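Local atomic coordinates of protein HP0035 (Helicobacter pylori, PDB entry 3F42), a protein that probably binds DNA and alters its conformation as a homodimer of the YbaB/EbfC family, and may take part in nucleoid organisation, gene regulation and DNA protection. Residues S33-G38 / Q67-S72; V42-L47 / D76-V81. One frame throughout, in Å; residues are numbered along the deposited sequence.

Interaction 1 (S33-G38 / Q67-S72); sequences SKSGGG and QIYLMS
One face of the Tyr69 ring is taken by the backbone of Gly36: its CA sits 3.5 Å from the ring centroid and only 8° off the ring normal, a CH-pi contact placed squarely over the middle of the ring. Gly36 N comes in on the CD1 side, 3.6 Å from Tyr69 CD1. Gly36 has no side chain, and its backbone lies close over the ring. Ser35, one residue earlier, reaches the helix backbone instead. Its OG, held between its own backbone N and carbonyl carbon (chi1 62°), donates a hydrogen bond of 2.6 Å to Tyr69 O. The hydroxyl stands above the carbonyl plane, at a C=O...donor angle of 114°, rather than on a lone pair. Here strand 30-35 ends and turns through Gly36, Gly37, Gly38 and Met39 into strand 40-45, a beta hairpin of the YbaB/EbfC fold, whose three-stranded antiparallel sheet packs on the long helix 63-93. The Tyr69 ring also touches Met39 of the connecting loop and Val40 at the start of strand 40-45. Further along the helix, Ser72 OG comes to 4.1 Å from Ser35 CB, a looser contact alongside the strand end.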
loop_
_atom_site.group_PDB
_atom_site.type_symbol
_atom_site.label_atom_id
_atom_site.label_comp_id
_atom_site.label_asym_id
_atom_site.label_seq_id
_atom_site.Cartn_x
_atom_site.Cartn_y
_atom_site.Cartn_z
ATOM N N SER A 33 27.582 -11.794 -12.707
ATOM C CA SER A 33 28.730 -10.887 -12.898
ATOM C C SER A 33 30.013 -11.700 -12.787
ATOM O O SER A 33 30.120 -12.544 -11.898
ATOM C CB SER A 33 28.730 -9.810 -11.817
ATOM O OG SER A 33 27.630 -8.906 -12.009
ATOM N N LYS A 34 30.979 -11.400 -13.655
ATOM C CA LYS A 34 32.269 -12.096 -13.670
ATOM C C LYS A 34 33.393 -11.095 -13.479
ATOM O O LYS A 34 33.267 -9.906 -13.829
ATOM C CB LYS A 34 32.440 -12.859 -14.967
ATOM C CG LYS A 34 31.386 -13.974 -15.085
ATOM C CD LYS A 34 31.653 -14.900 -16.253
ATOM C CE LYS A 34 30.416 -15.751 -16.510
ATOM N NZ LYS A 34 30.164 -16.791 -15.474
ATOM N N SER A 35 34.484 -11.577 -12.914
ATOM C CA SER A 35 35.705 -10.761 -12.831
ATOM C C SER A 35 36.901 -11.662 -12.939
ATOM O O SER A 35 36.773 -12.905 -13.057
ATOM C CB SER A 35 35.746 -10.029 -11.483
ATOM O OG SER A 35 35.784 -10.996 -10.460
ATOM N N GLY A 36 38.093 -11.068 -12.877
ATOM C CA GLY A 36 39.305 -11.899 -12.888
ATOM C C GLY A 36 39.443 -12.767 -14.130
ATOM O O GLY A 36 39.848 -13.925 -14.029
ATOM N N GLY A 37 39.106 -12.201 -15.279
ATOM C CA GLY A 37 39.204 -12.916 -16.557
ATOM C C GLY A 37 38.293 -14.129 -16.562
ATOM O O GLY A 37 38.602 -15.148 -17.222
ATOM N N GLY A 38 37.172 -14.023 -15.857
ATOM C CA GLY A 38 36.212 -15.121 -15.741
ATOM C C GLY A 38 36.481 -16.115 -14.622
ATOM O O GLY A 38 35.712 -17.080 -14.465
ATOM N N GLN A 67 40.393 -12.061 -3.380
ATOM C CA GLN A 67 39.558 -11.073 -2.667
ATOM C C GLN A 67 39.190 -9.862 -3.512
ATOM O O GLN A 67 38.049 -9.382 -3.475
ATOM C CB GLN A 67 40.250 -10.664 -1.383
ATOM C CG GLN A 67 40.251 -11.834 -0.372
ATOM C CD GLN A 67 40.970 -11.546 0.938
ATOM O OE1 GLN A 67 40.783 -12.264 1.907
ATOM N NE2 GLN A 67 41.813 -10.515 0.968
ATOM N N ILE A 68 40.159 -9.356 -4.267
ATOM C CA ILE A 68 39.943 -8.216 -5.146
ATOM C C ILE A 68 38.911 -8.563 -6.212
ATOM O O ILE A 68 37.957 -7.791 -6.440
ATOM C CB ILE A 68 41.264 -7.722 -5.784
ATOM C CG1 ILE A 68 42.168 -7.137 -4.679
ATOM C CG2 ILE A 68 40.962 -6.704 -6.947
ATOM C CD1 ILE A 68 43.560 -6.729 -5.142
ATOM N N TYR A 69 39.093 -9.725 -6.864
ATOM C CA TYR A 69 38.151 -10.150 -7.894
ATOM C C TYR A 69 36.763 -10.481 -7.326
ATOM O O TYR A 69 35.774 -10.173 -7.958
ATOM C CB TYR A 69 38.682 -11.348 -8.687
ATOM C CG TYR A 69 39.933 -11.023 -9.458
ATOM C CD1 TYR A 69 40.062 -9.785 -10.121
ATOM C CD2 TYR A 69 40.991 -11.938 -9.533
ATOM C CE1 TYR A 69 41.216 -9.472 -10.849
ATOM C CE2 TYR A 69 42.141 -11.635 -10.247
ATOM C CZ TYR A 69 42.244 -10.401 -10.906
ATOM O OH TYR A 69 43.386 -10.077 -11.627
ATOM N N LEU A 70 36.698 -11.057 -6.138
ATOM C CA LEU A 70 35.392 -11.233 -5.476
ATOM C C LEU A 70 34.716 -9.899 -5.249
ATOM O O LEU A 70 33.539 -9.714 -5.604
ATOM C CB LEU A 70 35.525 -11.966 -4.144
ATOM C CG LEU A 70 35.683 -13.480 -4.321
ATOM C CD1 LEU A 70 36.274 -14.081 -3.031
ATOM C CD2 LEU A 70 34.311 -14.158 -4.655
HETATM N N MSE A 71 35.426 -8.959 -4.654
HETATM C CA MSE A 71 34.813 -7.652 -4.393
HETATM C C MSE A 71 34.364 -6.920 -5.670
HETATM O O MSE A 71 33.289 -6.301 -5.664
HETATM C CB MSE A 71 35.781 -6.773 -3.622
HETATM C CG MSE A 71 35.888 -7.227 -2.195
HETATM SE SE MSE A 71 36.931 -5.965 -1.142
HETATM C CE MSE A 71 35.758 -4.458 -1.251
ATOM N N SER A 72 35.166 -7.012 -6.745
ATOM C CA SER A 72 34.821 -6.412 -8.012
ATOM C C SER A 72 33.505 -7.012 -8.569
ATOM O O SER A 72 32.574 -6.271 -8.898
ATOM C CB SER A 72 35.955 -6.679 -9.033
ATOM O OG SER A 72 35.613 -6.095 -10.259
#

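Interaction 2 (V42-L47 / D76-V81); sequences VSFNGL and DGYKAV
Phe44 and Tyr78 both carry CG beside the backbone N and anti to the carbonyl carbon (chi1 -70° in Phe44), and from strand and helix these torsions bring the two rings together edge-to-face. The edge of Phe44 is directed at the face of Tyr78, with centroids 4.6 Å apart and planes at 59°. Phe44 CE1 makes the closest approach, 3.3 Å from Tyr78 CE1, standing over that face but displaced toward its rim. The CD2-CE2 side of the phenyl ring runs against the helix backbone, where Phe44 CE2 lies 3.6 Å from Gly77 CA. Gly77 has no side chain, and Phe44 settles against the helix backbone itself. The short strand and helix segments run nearly parallel here, at 22°, with their axes 9.0 Å apart, in the sheet-on-helix layer of the YbaB/EbfC fold. Tyr78 also belongs to the dimer: its ring meets Tyr78 and Phe44 of the second subunit, extending the aromatic cluster across the interface. One helical turn on, Val81 closes the end of the contact. Its CG2 packs 4.0 Å from Phe44 CB, while CG1 lies 3.8 Å from Gly46 O, a carbonyl that is hydrogen-bonded to Arg85. As the strand gives way to the loop, Asn45 forms an Asx turn, its OD1 accepting from Leu47 N at 2.9 Å, with the donor above the carbonyl plane.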
loop_
_atom_site.group_PDB
_atom_site.type_symbol
_atom_site.label_atom_id
_atom_site.label_comp_id
_atom_site.label_asym_id
_atom_site.label_seq_id
_atom_site.Cartn_x
_atom_site.Cartn_y
_atom_site.Cartn_z
ATOM N N VAL A 42 29.713 -14.566 -9.940
ATOM C CA VAL A 42 28.684 -14.462 -8.890
ATOM C C VAL A 42 27.323 -14.331 -9.542
ATOM O O VAL A 42 27.209 -13.730 -10.598
ATOM C CB VAL A 42 28.913 -13.321 -7.894
ATOM C CG1 VAL A 42 30.264 -13.531 -7.195
ATOM C CG2 VAL A 42 28.869 -11.949 -8.621
ATOM N N SER A 43 26.320 -14.944 -8.932
ATOM C CA SER A 43 24.949 -14.805 -9.435
ATOM C C SER A 43 24.031 -14.303 -8.325
ATOM O O SER A 43 23.991 -14.859 -7.226
ATOM C CB SER A 43 24.413 -16.145 -9.951
ATOM O OG SER A 43 25.209 -16.588 -11.031
ATOM N N PHE A 44 23.238 -13.302 -8.681
ATOM C CA PHE A 44 22.233 -12.752 -7.796
ATOM C C PHE A 44 20.864 -12.985 -8.376
ATOM O O PHE A 44 20.693 -12.952 -9.605
ATOM C CB PHE A 44 22.407 -11.246 -7.710
ATOM C CG PHE A 44 23.652 -10.811 -6.959
ATOM C CD1 PHE A 44 23.608 -10.660 -5.577
ATOM C CD2 PHE A 44 24.852 -10.538 -7.637
ATOM C CE1 PHE A 44 24.728 -10.245 -4.856
ATOM C CE2 PHE A 44 25.993 -10.107 -6.904
ATOM C CZ PHE A 44 25.910 -9.966 -5.513
ATOM N N ASN A 45 19.882 -13.120 -7.501
ATOM C CA ASN A 45 18.511 -12.954 -7.990
ATOM C C ASN A 45 18.109 -11.478 -7.953
ATOM O O ASN A 45 18.866 -10.616 -7.483
ATOM C CB ASN A 45 17.545 -13.891 -7.255
ATOM C CG ASN A 45 17.309 -13.513 -5.796
ATOM O OD1 ASN A 45 17.522 -12.369 -5.357
ATOM N ND2 ASN A 45 16.872 -14.500 -5.018
ATOM N N GLY A 46 16.915 -11.176 -8.460
ATOM C CA GLY A 46 16.485 -9.801 -8.591
ATOM C C GLY A 46 16.042 -9.175 -7.288
ATOM O O GLY A 46 15.696 -7.986 -7.256
ATOM N N LEU A 47 16.094 -9.941 -6.203
ATOM C CA LEU A 47 15.914 -9.369 -4.853
ATOM C C LEU A 47 17.264 -8.928 -4.309
ATOM O O LEU A 47 17.340 -8.286 -3.260
ATOM C CB LEU A 47 15.325 -10.397 -3.878
ATOM C CG LEU A 47 14.007 -11.027 -4.326
ATOM C CD1 LEU A 47 13.486 -12.002 -3.243
ATOM C CD2 LEU A 47 12.975 -9.948 -4.584
ATOM N N ASP A 76 29.804 -5.180 -8.711
ATOM C CA ASP A 76 29.189 -5.008 -10.027
ATOM C C ASP A 76 27.759 -5.566 -9.971
ATOM O O ASP A 76 26.813 -4.938 -10.429
ATOM C CB ASP A 76 29.994 -5.738 -11.103
ATOM C CG ASP A 76 31.231 -4.964 -11.553
ATOM O OD1 ASP A 76 31.464 -3.818 -11.104
ATOM O OD2 ASP A 76 31.975 -5.516 -12.374
ATOM N N GLY A 77 27.618 -6.752 -9.383
ATOM C CA GLY A 77 26.304 -7.395 -9.237
ATOM C C GLY A 77 25.328 -6.637 -8.349
ATOM O O GLY A 77 24.165 -6.443 -8.749
ATOM N N TYR A 78 25.777 -6.221 -7.164
ATOM C CA TYR A 78 24.950 -5.400 -6.258
ATOM C C TYR A 78 24.524 -4.105 -6.951
ATOM O O TYR A 78 23.355 -3.705 -6.835
ATOM C CB TYR A 78 25.665 -5.055 -4.922
ATOM C CG TYR A 78 25.718 -6.215 -3.933
ATOM C CD1 TYR A 78 24.542 -6.796 -3.438
ATOM C CD2 TYR A 78 26.958 -6.737 -3.496
ATOM C CE1 TYR A 78 24.589 -7.897 -2.548
ATOM C CE2 TYR A 78 27.025 -7.804 -2.605
ATOM C CZ TYR A 78 25.854 -8.375 -2.132
ATOM O OH TYR A 78 25.876 -9.442 -1.293
ATOM N N LYS A 79 25.453 -3.425 -7.638
ATOM C CA LYS A 79 25.108 -2.169 -8.307
ATOM C C LYS A 79 24.028 -2.442 -9.377
ATOM O O LYS A 79 23.056 -1.685 -9.497
ATOM C CB LYS A 79 26.360 -1.533 -8.945
ATOM C CG LYS A 79 26.191 -0.098 -9.469
ATOM C CD LYS A 79 27.486 0.376 -10.231
ATOM C CE LYS A 79 27.316 1.770 -10.902
ATOM N NZ LYS A 79 28.198 1.971 -12.104
ATOM N N ALA A 80 24.210 -3.519 -10.148
ATOM C CA ALA A 80 23.270 -3.863 -11.207
ATOM C C ALA A 80 21.874 -4.150 -10.681
ATOM O O ALA A 80 20.869 -3.613 -11.215
ATOM C CB ALA A 80 23.799 -4.991 -12.088
ATOM N N VAL A 81 21.790 -4.967 -9.633
ATOM C CA VAL A 81 20.487 -5.278 -9.084
ATOM C C VAL A 81 19.833 -4.030 -8.477
ATOM O O VAL A 81 18.628 -3.796 -8.690
ATOM C CB VAL A 81 20.574 -6.418 -8.075
ATOM C CG1 VAL A 81 19.216 -6.626 -7.417
ATOM C CG2 VAL A 81 21.014 -7.702 -8.798
#

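How the interactions relate
Both contacts pack the antiparallel sheet onto helix 63-93, using the neighbouring strands 30-35 and 40-45, and their centres are 13 Å apart. Interaction 2 is buried near the centre of the chain, has no hydrogen bond between its segments and rests on aromatic and aliphatic packing, whereas interaction 1 is a surface contact about 17 Å from that centre and adds a hydrogen bond to its CH-pi packing. The strands run in opposite senses, so the helix is met roughly antiparallel in interaction 1 and nearly parallel in interaction 2. They join directly where Ser33 O probably accepts a hydrogen bond from Val42 N, 2.8 Å away. Both also reach the second subunit, interaction 2 through ring contacts of Tyr78.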